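Local coordinates for protein CRISPR-associated endonuclease Cas12b (Alicyclobacillus acidoterrestris, PDB 5U31) that uses a guide RNA to recognise PAM-bearing target DNA and, in its unmodified form, cleaves it with a RuvC nuclease domain that uses divalent metal, in antiviral defence, at residues E286-S300 with T360-H374. The protein carries 3 engineered substitutions. Sequence-based numbering, arbitrary orientation.
With nucleotides of chain C.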
ATOM      1  N   GLU A 286     -17.336  16.253  16.684  1.00 51.13           N
ATOM      2  CA  GLU A 286     -17.784  15.753  15.391  1.00 47.19           C
ATOM      3  C   GLU A 286     -19.289  15.511  15.390  1.00 48.74           C
ATOM      4  O   GLU A 286     -19.896  15.223  16.426  1.00 51.95           O
ATOM      5  CB  GLU A 286     -17.064  14.452  15.040  1.00 41.51           C
ATOM      6  CG  GLU A 286     -15.561  14.566  15.022  1.00 42.47           C
ATOM      7  CD  GLU A 286     -15.036  15.001  13.675  1.00 54.14           C
ATOM      8  OE1 GLU A 286     -15.567  14.521  12.655  1.00 55.68           O
ATOM      9  OE2 GLU A 286     -14.096  15.824  13.638  1.00 61.62           O
ATOM     10  N   GLN A 287     -19.888  15.611  14.201  1.00 47.52           N
ATOM     11  CA  GLN A 287     -21.325  15.384  14.071  1.00 49.37           C
ATOM     12  C   GLN A 287     -21.692  13.938  14.375  1.00 50.27           C
ATOM     13  O   GLN A 287     -22.708  13.676  15.029  1.00 62.19           O
ATOM     14  CB  GLN A 287     -21.794  15.767  12.670  1.00 63.39           C
ATOM     15  CG  GLN A 287     -21.878  17.262  12.426  1.00 86.30           C
ATOM     16  CD  GLN A 287     -22.552  17.597  11.111  1.00100.31           C
ATOM     17  OE1 GLN A 287     -23.060  16.714  10.418  1.00 99.47           O
ATOM     18  NE2 GLN A 287     -22.561  18.877  10.758  1.00103.00           N
ATOM     19  N   THR A 288     -20.883  12.983  13.909  1.00 43.84           N
ATOM     20  CA  THR A 288     -21.142  11.566  14.134  1.00 42.98           C
ATOM     21  C   THR A 288     -20.501  11.050  15.418  1.00 43.37           C
ATOM     22  O   THR A 288     -20.178   9.857  15.512  1.00 52.70           O
ATOM     23  CB  THR A 288     -20.673  10.744  12.932  1.00 59.15           C
ATOM     24  OG1 THR A 288     -19.255  10.546  12.998  1.00 57.30           O
ATOM     25  CG2 THR A 288     -21.016  11.460  11.638  1.00 55.70           C
ATOM     26  N   ALA A 289     -20.314  11.913  16.414  1.00 52.29           N
ATOM     27  CA  ALA A 289     -19.708  11.492  17.669  1.00 49.47           C
ATOM     28  C   ALA A 289     -20.608  10.498  18.391  1.00 51.97           C
ATOM     29  O   ALA A 289     -21.821  10.708  18.502  1.00 56.24           O
ATOM     30  CB  ALA A 289     -19.439  12.702  18.558  1.00 45.56           C
ATOM     31  N   HIS A 290     -20.005   9.414  18.876  1.00 56.89           N
ATOM     32  CA  HIS A 290     -20.672   8.307  19.558  1.00 60.57           C
ATOM     33  C   HIS A 290     -21.668   7.572  18.670  1.00 52.76           C
ATOM     34  O   HIS A 290     -22.458   6.765  19.173  1.00 49.62           O
ATOM     35  CB  HIS A 290     -21.369   8.766  20.844  1.00 55.19           C
ATOM     36  CG  HIS A 290     -20.426   9.228  21.907  1.00 54.79           C
ATOM     37  ND1 HIS A 290     -20.187  10.561  22.163  1.00 55.70           N
ATOM     38  CD2 HIS A 290     -19.653   8.534  22.776  1.00 48.23           C
ATOM     39  CE1 HIS A 290     -19.313  10.670  23.147  1.00 50.23           C
ATOM     40  NE2 HIS A 290     -18.973   9.454  23.535  1.00 53.89           N
ATOM     41  N   TYR A 291     -21.651   7.824  17.364  1.00 45.17           N
ATOM     42  CA  TYR A 291     -22.540   7.113  16.461  1.00 45.09           C
ATOM     43  C   TYR A 291     -22.167   5.638  16.404  1.00 44.69           C
ATOM     44  O   TYR A 291     -21.009   5.258  16.582  1.00 48.00           O
ATOM     45  CB  TYR A 291     -22.490   7.727  15.064  1.00 44.14           C
ATOM     46  CG  TYR A 291     -23.395   8.928  14.881  1.00 49.07           C
ATOM     47  CD1 TYR A 291     -24.060   9.141  13.681  1.00 55.25           C
ATOM     48  CD2 TYR A 291     -23.596   9.838  15.909  1.00 62.81           C
ATOM     49  CE1 TYR A 291     -24.890  10.232  13.506  1.00 59.31           C
ATOM     50  CE2 TYR A 291     -24.424  10.936  15.743  1.00 69.57           C
ATOM     51  CZ  TYR A 291     -25.069  11.127  14.539  1.00 65.96           C
ATOM     52  OH  TYR A 291     -25.897  12.215  14.366  1.00 63.01           O
ATOM     53  N   VAL A 292     -23.169   4.800  16.156  1.00 50.33           N
ATOM     54  CA  VAL A 292     -22.955   3.355  16.135  1.00 55.00           C
ATOM     55  C   VAL A 292     -22.202   2.994  14.858  1.00 56.45           C
ATOM     56  O   VAL A 292     -22.747   3.097  13.755  1.00 60.71           O
ATOM     57  CB  VAL A 292     -24.276   2.591  16.235  1.00 50.92           C
ATOM     58  CG1 VAL A 292     -24.036   1.111  16.027  1.00 45.68           C
ATOM     59  CG2 VAL A 292     -24.917   2.842  17.583  1.00 57.87           C
ATOM     60  N   THR A 293     -20.956   2.551  15.003  1.00 60.25           N
ATOM     61  CA  THR A 293     -20.132   2.126  13.879  1.00 55.89           C
ATOM     62  C   THR A 293     -19.975   0.610  13.880  1.00 46.64           C
ATOM     63  O   THR A 293     -20.278  -0.074  14.861  1.00 42.43           O
ATOM     64  CB  THR A 293     -18.754   2.801  13.922  1.00 54.63           C
ATOM     65  OG1 THR A 293     -18.001   2.291  15.028  1.00 60.32           O
ATOM     66  CG2 THR A 293     -18.905   4.303  14.075  1.00 56.65           C
ATOM     67  N   GLY A 294     -19.490   0.086  12.751  1.00 44.81           N
ATOM     68  CA  GLY A 294     -19.275  -1.346  12.636  1.00 41.15           C
ATOM     69  C   GLY A 294     -18.186  -1.868  13.552  1.00 53.19           C
ATOM     70  O   GLY A 294     -18.227  -3.029  13.974  1.00 48.14           O
ATOM     71  N   ARG A 295     -17.201  -1.026  13.872  1.00 50.56           N
ATOM     72  CA  ARG A 295     -16.124  -1.437  14.767  1.00 48.07           C
ATOM     73  C   ARG A 295     -16.651  -1.763  16.159  1.00 50.01           C
ATOM     74  O   ARG A 295     -16.237  -2.754  16.771  1.00 59.07           O
ATOM     75  CB  ARG A 295     -15.065  -0.337  14.827  1.00 45.24           C
ATOM     76  CG  ARG A 295     -14.182  -0.360  16.051  1.00 41.92           C
ATOM     77  CD  ARG A 295     -12.987   0.557  15.853  1.00 48.79           C
ATOM     78  NE  ARG A 295     -12.050   0.004  14.880  1.00 41.65           N
ATOM     79  CZ  ARG A 295     -10.790   0.398  14.754  1.00 37.61           C
ATOM     80  NH1 ARG A 295     -10.312   1.352  15.537  1.00 38.10           N
ATOM     81  NH2 ARG A 295     -10.006  -0.170  13.850  1.00 39.15           N
ATOM     82  N   ALA A 296     -17.570  -0.944  16.676  1.00 50.32           N
ATOM     83  CA  ALA A 296     -18.123  -1.204  17.998  1.00 44.66           C
ATOM     84  C   ALA A 296     -19.034  -2.424  17.996  1.00 48.09           C
ATOM     85  O   ALA A 296     -19.150  -3.111  19.017  1.00 52.01           O
ATOM     86  CB  ALA A 296     -18.876   0.026  18.502  1.00 54.74           C
ATOM     87  N   LEU A 297     -19.671  -2.718  16.863  1.00 49.17           N
ATOM     88  CA  LEU A 297     -20.534  -3.882  16.728  1.00 51.00           C
ATOM     89  C   LEU A 297     -19.778  -5.135  16.300  1.00 48.78           C
ATOM     90  O   LEU A 297     -20.403  -6.089  15.828  1.00 53.03           O
ATOM     91  CB  LEU A 297     -21.656  -3.594  15.728  1.00 56.65           C
ATOM     92  CG  LEU A 297     -22.755  -2.631  16.173  1.00 63.36           C
ATOM     93  CD1 LEU A 297     -23.681  -2.327  15.010  1.00 68.90           C
ATOM     94  CD2 LEU A 297     -23.532  -3.227  17.333  1.00 54.51           C
ATOM     95  N   ARG A 298     -18.454  -5.152  16.443  1.00 57.03           N
ATOM     96  CA  ARG A 298     -17.688  -6.313  16.011  1.00 63.64           C
ATOM     97  C   ARG A 298     -18.085  -7.535  16.830  1.00 62.88           C
ATOM     98  O   ARG A 298     -18.097  -7.497  18.064  1.00 58.69           O
ATOM     99  CB  ARG A 298     -16.185  -6.050  16.134  1.00 58.51           C
ATOM    100  CG  ARG A 298     -15.340  -7.050  15.351  1.00 51.08           C
ATOM    101  CD  ARG A 298     -13.848  -6.821  15.521  1.00 51.30           C
ATOM    102  NE  ARG A 298     -13.430  -5.511  15.036  1.00 46.23           N
ATOM    103  CZ  ARG A 298     -13.020  -4.522  15.821  1.00 45.57           C
ATOM    104  NH1 ARG A 298     -12.666  -3.360  15.295  1.00 48.48           N
ATOM    105  NH2 ARG A 298     -12.960  -4.698  17.133  1.00 49.43           N
ATOM    106  N   GLY A 299     -18.422  -8.618  16.135  1.00 58.24           N
ATOM    107  CA  GLY A 299     -18.897  -9.807  16.812  1.00 67.96           C
ATOM    108  C   GLY A 299     -20.285  -9.691  17.395  1.00 70.34           C
ATOM    109  O   GLY A 299     -20.617 -10.428  18.326  1.00 68.41           O
ATOM    110  N   SER A 300     -21.108  -8.775  16.878  1.00 68.42           N
ATOM    111  CA  SER A 300     -22.481  -8.647  17.352  1.00 66.28           C
ATOM    112  C   SER A 300     -23.362  -9.800  16.893  1.00 67.61           C
ATOM    113  O   SER A 300     -24.415 -10.036  17.493  1.00 68.44           O
ATOM    114  CB  SER A 300     -23.084  -7.330  16.872  1.00 56.93           C
ATOM    115  OG  SER A 300     -23.052  -7.264  15.457  1.00 52.51           O
ATOM    116  N   THR A 360     -26.103  -3.313  11.997  1.00 49.09           N
ATOM    117  CA  THR A 360     -24.991  -3.290  11.050  1.00 51.41           C
ATOM    118  C   THR A 360     -25.352  -2.500   9.797  1.00 62.21           C
ATOM    119  O   THR A 360     -24.501  -1.804   9.232  1.00 74.26           O
ATOM    120  CB  THR A 360     -24.561  -4.710  10.675  1.00 43.42           C
ATOM    121  OG1 THR A 360     -25.633  -5.378  10.000  1.00 63.07           O
ATOM    122  CG2 THR A 360     -24.171  -5.497  11.913  1.00 43.87           C
ATOM    123  N   ARG A 361     -26.605  -2.605   9.342  1.00 59.85           N
ATOM    124  CA  ARG A 361     -27.063  -1.767   8.237  1.00 57.99           C
ATOM    125  C   ARG A 361     -26.934  -0.290   8.584  1.00 56.43           C
ATOM    126  O   ARG A 361     -26.404   0.503   7.797  1.00 59.12           O
ATOM    127  CB  ARG A 361     -28.515  -2.092   7.879  1.00 65.02           C
ATOM    128  CG  ARG A 361     -28.759  -3.412   7.165  1.00 61.87           C
ATOM    129  CD  ARG A 361     -30.228  -3.493   6.767  1.00 76.86           C
ATOM    130  NE  ARG A 361     -30.755  -4.852   6.800  1.00105.06           N
ATOM    131  CZ  ARG A 361     -32.050  -5.148   6.736  1.00119.72           C
ATOM    132  NH1 ARG A 361     -32.948  -4.174   6.639  1.00126.27           N
ATOM    133  NH2 ARG A 361     -32.450  -6.412   6.771  1.00114.17           N
ATOM    134  N   TYR A 362     -27.424   0.102   9.764  1.00 58.92           N
ATOM    135  CA  TYR A 362     -27.355   1.501  10.160  1.00 66.32           C
ATOM    136  C   TYR A 362     -25.921   1.958  10.394  1.00 71.29           C
ATOM    137  O   TYR A 362     -25.643   3.158  10.297  1.00 70.92           O
ATOM    138  CB  TYR A 362     -28.207   1.746  11.411  1.00 46.15           C
ATOM    139  CG  TYR A 362     -28.439   3.215  11.689  1.00 46.48           C
ATOM    140  CD1 TYR A 362     -29.364   3.944  10.952  1.00 57.96           C
ATOM    141  CD2 TYR A 362     -27.721   3.877  12.675  1.00 50.32           C
ATOM    142  CE1 TYR A 362     -29.572   5.292  11.194  1.00 56.62           C
ATOM    143  CE2 TYR A 362     -27.923   5.224  12.924  1.00 61.66           C
ATOM    144  CZ  TYR A 362     -28.849   5.925  12.182  1.00 56.32           C
ATOM    145  OH  TYR A 362     -29.048   7.264  12.429  1.00 57.19           O
ATOM    146  N   ALA A 363     -25.004   1.031  10.684  1.00 66.87           N
ATOM    147  CA  ALA A 363     -23.602   1.404  10.838  1.00 50.85           C
ATOM    148  C   ALA A 363     -22.973   1.773   9.500  1.00 51.20           C
ATOM    149  O   ALA A 363     -22.102   2.649   9.445  1.00 58.33           O
ATOM    150  CB  ALA A 363     -22.825   0.271  11.506  1.00 42.15           C
ATOM    151  N   VAL A 364     -23.399   1.121   8.415  1.00 43.67           N
ATOM    152  CA  VAL A 364     -22.959   1.525   7.083  1.00 45.20           C
ATOM    153  C   VAL A 364     -23.464   2.926   6.761  1.00 52.88           C
ATOM    154  O   VAL A 364     -22.753   3.736   6.152  1.00 51.44           O
ATOM    155  CB  VAL A 364     -23.422   0.498   6.033  1.00 53.17           C
ATOM    156  CG1 VAL A 364     -23.162   1.017   4.625  1.00 54.65           C
ATOM    157  CG2 VAL A 364     -22.722  -0.835   6.252  1.00 45.44           C
ATOM    158  N   TYR A 365     -24.700   3.234   7.164  1.00 42.91           N
ATOM    159  CA  TYR A 365     -25.221   4.584   6.981  1.00 42.34           C
ATOM    160  C   TYR A 365     -24.400   5.597   7.767  1.00 60.82           C
ATOM    161  O   TYR A 365     -24.128   6.701   7.280  1.00 61.26           O
ATOM    162  CB  TYR A 365     -26.692   4.636   7.395  1.00 44.81           C
ATOM    163  CG  TYR A 365     -27.331   6.006   7.300  1.00 50.67           C
ATOM    164  CD1 TYR A 365     -27.524   6.626   6.072  1.00 43.75           C
ATOM    165  CD2 TYR A 365     -27.761   6.667   8.442  1.00 54.57           C
ATOM    166  CE1 TYR A 365     -28.117   7.876   5.988  1.00 47.60           C
ATOM    167  CE2 TYR A 365     -28.354   7.912   8.368  1.00 63.17           C
ATOM    168  CZ  TYR A 365     -28.531   8.513   7.141  1.00 56.11           C
ATOM    169  OH  TYR A 365     -29.122   9.756   7.084  1.00 45.72           O
ATOM    170  N   ASN A 366     -23.987   5.237   8.984  1.00 53.54           N
ATOM    171  CA  ASN A 366     -23.171   6.144   9.781  1.00 51.12           C
ATOM    172  C   ASN A 366     -21.804   6.362   9.142  1.00 54.18           C
ATOM    173  O   ASN A 366     -21.281   7.482   9.154  1.00 58.63           O
ATOM    174  CB  ASN A 366     -23.024   5.611  11.207  1.00 43.41           C
ATOM    175  CG  ASN A 366     -24.273   5.824  12.041  1.00 49.53           C
ATOM    176  OD1 ASN A 366     -25.009   6.788  11.843  1.00 57.18           O
ATOM    177  ND2 ASN A 366     -24.515   4.922  12.982  1.00 55.33           N
ATOM    178  N   SER A 367     -21.210   5.306   8.580  1.00 41.71           N
ATOM    179  CA  SER A 367     -19.932   5.473   7.896  1.00 47.28           C
ATOM    180  C   SER A 367     -20.069   6.425   6.714  1.00 50.16           C
ATOM    181  O   SER A 367     -19.189   7.259   6.470  1.00 47.05           O
ATOM    182  CB  SER A 367     -19.393   4.118   7.438  1.00 43.77           C
ATOM    183  OG  SER A 367     -20.261   3.512   6.501  1.00 52.25           O
ATOM    184  N   ILE A 368     -21.178   6.325   5.980  1.00 43.05           N
ATOM    185  CA  ILE A 368     -21.427   7.259   4.889  1.00 40.24           C
ATOM    186  C   ILE A 368     -21.605   8.673   5.429  1.00 55.70           C
ATOM    187  O   ILE A 368     -21.142   9.644   4.820  1.00 67.24           O
ATOM    188  CB  ILE A 368     -22.644   6.795   4.069  1.00 40.36           C
ATOM    189  CG1 ILE A 368     -22.355   5.431   3.439  1.00 40.61           C
ATOM    190  CG2 ILE A 368     -23.009   7.822   3.013  1.00 38.19           C
ATOM    191  CD1 ILE A 368     -23.462   4.914   2.560  1.00 38.39           C
ATOM    192  N   LEU A 369     -22.254   8.811   6.589  1.00 51.17           N
ATOM    193  CA  LEU A 369     -22.441  10.132   7.185  1.00 48.86           C
ATOM    194  C   LEU A 369     -21.109  10.763   7.571  1.00 50.53           C
ATOM    195  O   LEU A 369     -20.874  11.946   7.297  1.00 52.14           O
ATOM    196  CB  LEU A 369     -23.352  10.035   8.407  1.00 50.70           C
ATOM    197  CG  LEU A 369     -24.838   9.774   8.162  1.00 50.55           C
ATOM    198  CD1 LEU A 369     -25.594   9.772   9.479  1.00 43.19           C
ATOM    199  CD2 LEU A 369     -25.424  10.801   7.206  1.00 41.94           C
ATOM    200  N   ARG A 370     -20.228   9.991   8.209  1.00 46.13           N
ATOM    201  CA  ARG A 370     -18.956  10.536   8.670  1.00 46.92           C
ATOM    202  C   ARG A 370     -18.039  10.875   7.498  1.00 53.10           C
ATOM    203  O   ARG A 370     -17.432  11.954   7.465  1.00 49.68           O
ATOM    204  CB  ARG A 370     -18.278   9.553   9.627  1.00 44.30           C
ATOM    205  CG  ARG A 370     -16.837   9.914   9.960  1.00 42.03           C
ATOM    206  CD  ARG A 370     -16.454   9.479  11.360  1.00 43.15           C
ATOM    207  NE  ARG A 370     -15.197  10.083  11.792  1.00 53.12           N
ATOM    208  CZ  ARG A 370     -14.839  10.220  13.063  1.00 66.74           C
ATOM    209  NH1 ARG A 370     -13.677  10.782  13.377  1.00 62.18           N
ATOM    210  NH2 ARG A 370     -15.652   9.802  14.026  1.00 67.84           N
ATOM    211  N   LYS A 371     -17.919   9.967   6.524  1.00 42.80           N
ATOM    212  CA  LYS A 371     -17.044  10.226   5.385  1.00 40.31           C
ATOM    213  C   LYS A 371     -17.538  11.401   4.559  1.00 45.25           C
ATOM    214  O   LYS A 371     -16.741  12.075   3.898  1.00 58.26           O
ATOM    215  CB  LYS A 371     -16.920   8.970   4.521  1.00 35.03           C
ATOM    216  CG  LYS A 371     -16.235   7.826   5.255  1.00 82.32           C
ATOM    217  CD  LYS A 371     -16.256   6.536   4.458  1.00 88.55           C
ATOM    218  CE  LYS A 371     -15.638   5.392   5.249  1.00 80.98           C
ATOM    219  NZ  LYS A 371     -15.753   4.099   4.520  1.00 77.46           N
ATOM    220  N   LEU A 372     -18.843  11.666   4.593  1.00 49.81           N
ATOM    221  CA  LEU A 372     -19.387  12.815   3.883  1.00 47.03           C
ATOM    222  C   LEU A 372     -19.045  14.117   4.596  1.00 47.33           C
ATOM    223  O   LEU A 372     -18.783  15.138   3.948  1.00 57.35           O
ATOM    224  CB  LEU A 372     -20.896  12.659   3.739  1.00 37.26           C
ATOM    225  CG  LEU A 372     -21.580  13.672   2.831  1.00 45.85           C
ATOM    226  CD1 LEU A 372     -20.943  13.637   1.455  1.00 55.92           C
ATOM    227  CD2 LEU A 372     -23.064  13.374   2.753  1.00 45.16           C
ATOM    228  N   ASN A 373     -19.044  14.104   5.931  1.00 41.94           N
ATOM    229  CA  ASN A 373     -18.712  15.311   6.678  1.00 48.99           C
ATOM    230  C   ASN A 373     -17.253  15.704   6.510  1.00 52.66           C
ATOM    231  O   ASN A 373     -16.904  16.868   6.736  1.00 59.90           O
ATOM    232  CB  ASN A 373     -19.039  15.119   8.158  1.00 50.77           C
ATOM    233  CG  ASN A 373     -20.519  14.911   8.400  1.00 76.88           C
ATOM    234  OD1 ASN A 373     -21.357  15.374   7.626  1.00 85.57           O
ATOM    235  ND2 ASN A 373     -20.849  14.211   9.478  1.00 94.87           N
ATOM    236  N   HIS A 374     -16.396  14.769   6.116  1.00 58.51           N
ATOM    237  CA  HIS A 374     -14.990  15.059   5.903  1.00 49.26           C
ATOM    238  C   HIS A 374     -14.611  15.115   4.432  1.00 41.91           C
ATOM    239  O   HIS A 374     -13.518  15.596   4.111  1.00 36.34           O
ATOM    240  CB  HIS A 374     -14.126  14.015   6.623  1.00 40.34           C
ATOM    241  CG  HIS A 374     -14.280  14.035   8.112  1.00 50.55           C
ATOM    242  ND1 HIS A 374     -13.757  13.057   8.929  1.00 56.15           N
ATOM    243  CD2 HIS A 374     -14.900  14.919   8.931  1.00 51.91           C
ATOM    244  CE1 HIS A 374     -14.048  13.336  10.187  1.00 57.01           C
ATOM    245  NE2 HIS A 374     -14.739  14.460  10.216  1.00 53.53           N
TER
ATOM    246  P    DT C   6     -16.453   7.928  18.698  1.00 43.00           P
ATOM    247  OP1  DT C   6     -17.448   8.455  17.740  1.00 53.00           O
ATOM    248  OP2  DT C   6     -15.222   7.271  18.203  1.00 57.63           O
ATOM    249  O5'  DT C   6     -16.026   9.112  19.681  1.00 61.12           O
ATOM    250  C5'  DT C   6     -17.024   9.894  20.327  1.00 60.28           C
ATOM    251  C4'  DT C   6     -16.391  10.871  21.299  1.00 58.83           C
ATOM    252  O4'  DT C   6     -15.825  10.142  22.409  1.00 54.32           O
ATOM    253  C3'  DT C   6     -15.235  11.680  20.730  1.00 46.87           C
ATOM    254  O3'  DT C   6     -15.733  12.849  20.092  1.00 44.34           O
ATOM    255  C2'  DT C   6     -14.440  12.029  21.983  1.00 48.23           C
ATOM    256  C1'  DT C   6     -14.668  10.810  22.880  1.00 48.85           C
ATOM    257  N1   DT C   6     -13.521   9.859  22.883  1.00 47.53           N
ATOM    258  C2   DT C   6     -12.624   9.906  23.918  1.00 62.55           C
ATOM    259  O2   DT C   6     -12.723  10.684  24.847  1.00 79.47           O
ATOM    260  N3   DT C   6     -11.600   9.006  23.830  1.00 66.73           N
ATOM    261  C4   DT C   6     -11.384   8.081  22.828  1.00 65.05           C
ATOM    262  O4   DT C   6     -10.430   7.311  22.841  1.00 69.52           O
ATOM    263  C5   DT C   6     -12.360   8.083  21.767  1.00 62.89           C
ATOM    264  C7   DT C   6     -12.229   7.121  20.623  1.00 53.44           C
ATOM    265  C6   DT C   6     -13.372   8.963  21.843  1.00 54.60           C
ATOM    266  P    DT C   4     -11.277  -2.002  18.812  1.00 48.73           P
ATOM    267  OP1  DT C   4     -11.612  -2.043  17.374  1.00 39.74           O
ATOM    268  OP2  DT C   4      -9.976  -1.439  19.246  1.00 52.87           O
ATOM    269  O5'  DT C   4     -12.438  -1.244  19.611  1.00 48.83           O
ATOM    270  C5'  DT C   4     -13.784  -1.691  19.487  1.00 47.94           C
ATOM    271  C4'  DT C   4     -14.705  -0.900  20.398  1.00 49.40           C
ATOM    272  O4'  DT C   4     -14.375  -1.181  21.777  1.00 59.74           O
ATOM    273  C3'  DT C   4     -14.594   0.609  20.271  1.00 52.28           C
ATOM    274  O3'  DT C   4     -15.432   1.072  19.209  1.00 64.29           O
ATOM    275  C2'  DT C   4     -15.103   1.076  21.629  1.00 51.52           C
ATOM    276  C1'  DT C   4     -14.589  -0.022  22.566  1.00 57.44           C
ATOM    277  N1   DT C   4     -13.312   0.336  23.262  1.00 54.90           N
ATOM    278  C2   DT C   4     -13.362   1.139  24.373  1.00 51.46           C
ATOM    279  O2   DT C   4     -14.402   1.577  24.834  1.00 68.58           O
ATOM    280  N3   DT C   4     -12.145   1.415  24.935  1.00 48.00           N
ATOM    281  C4   DT C   4     -10.908   0.980  24.505  1.00 58.68           C
ATOM    282  O4   DT C   4      -9.868   1.286  25.082  1.00 74.38           O
ATOM    283  C5   DT C   4     -10.922   0.142  23.332  1.00 54.91           C
ATOM    284  C7   DT C   4      -9.638  -0.390  22.772  1.00 51.45           C
ATOM    285  C6   DT C   4     -12.110  -0.137  22.772  1.00 56.41           C
ATOM    286  P    DT C   5     -15.130   2.475  18.485  1.00 54.65           P
ATOM    287  OP1  DT C   5     -16.017   2.579  17.309  1.00 66.81           O
ATOM    288  OP2  DT C   5     -13.667   2.598  18.312  1.00 72.45           O
ATOM    289  O5'  DT C   5     -15.624   3.564  19.540  1.00 56.40           O
ATOM    290  C5'  DT C   5     -17.007   3.703  19.828  1.00 47.23           C
ATOM    291  C4'  DT C   5     -17.219   4.805  20.845  1.00 45.01           C
ATOM    292  O4'  DT C   5     -16.703   4.382  22.126  1.00 46.42           O
ATOM    293  C3'  DT C   5     -16.468   6.085  20.545  1.00 46.16           C
ATOM    294  O3'  DT C   5     -17.211   6.885  19.652  1.00 48.47           O
ATOM    295  C2'  DT C   5     -16.374   6.725  21.924  1.00 49.60           C
ATOM    296  C1'  DT C   5     -16.184   5.504  22.823  1.00 52.46           C
ATOM    297  N1   DT C   5     -14.761   5.236  23.172  1.00 51.77           N
ATOM    298  C2   DT C   5     -14.233   5.794  24.311  1.00 51.71           C
ATOM    299  O2   DT C   5     -14.871   6.508  25.062  1.00 65.55           O
ATOM    300  N3   DT C   5     -12.920   5.485  24.545  1.00 52.80           N
ATOM    301  C4   DT C   5     -12.099   4.689  23.767  1.00 54.63           C
ATOM    302  O4   DT C   5     -10.928   4.470  24.058  1.00 58.06           O
ATOM    303  C5   DT C   5     -12.715   4.136  22.586  1.00 48.95           C
ATOM    304  C7   DT C   5     -11.923   3.258  21.665  1.00 48.93           C
ATOM    305  C6   DT C   5     -14.001   4.432  22.349  1.00 48.01           C
TER
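Segment 286-300, loop up to Ser300, runs against residues 360-374 of helix 358-374 in the opposite chain direction, Thr293 CA lying 4.7 Å from Ala363 CA and Thr288 CA 6.0 Å from Arg370 CA. At the closer point Asn366 ND2 donates a nearly straight bond (163°) to Val292 O at 2.7 Å, the acceptor lying close to the amide plane. Gln272 OE1 takes a second bond from the same ND2, and Val292 N also donates to Gln272 OE1. The other end of the Asn366 amide, OD1, meets the edge of the Tyr291 ring, whose CE1 is 4.1 Å from Leu369 CD1. At the C-terminal end of the helix, Glu286 bends at chi2 (-88°) and presents the syn lone pair of OE1 to His374 NE2, 2.6 Å away and near the ring plane; carboxylate and imidazole stand 80° apart. Between these points, Thr288 OG1 rests on Arg370 CD (3.4 Å). The same REC1 loop binds DNA phosphates of chain C: His290 N donates to DT6 OP1 (3.0 Å), and both terminal nitrogens of Arg298 hydrogen-bond to DT4 OP1. Helices 216-257 and 262-277 pack around helix 358-374, while helix 337-343 meets Leu297 and Ser300, the latter opening helix 300-308.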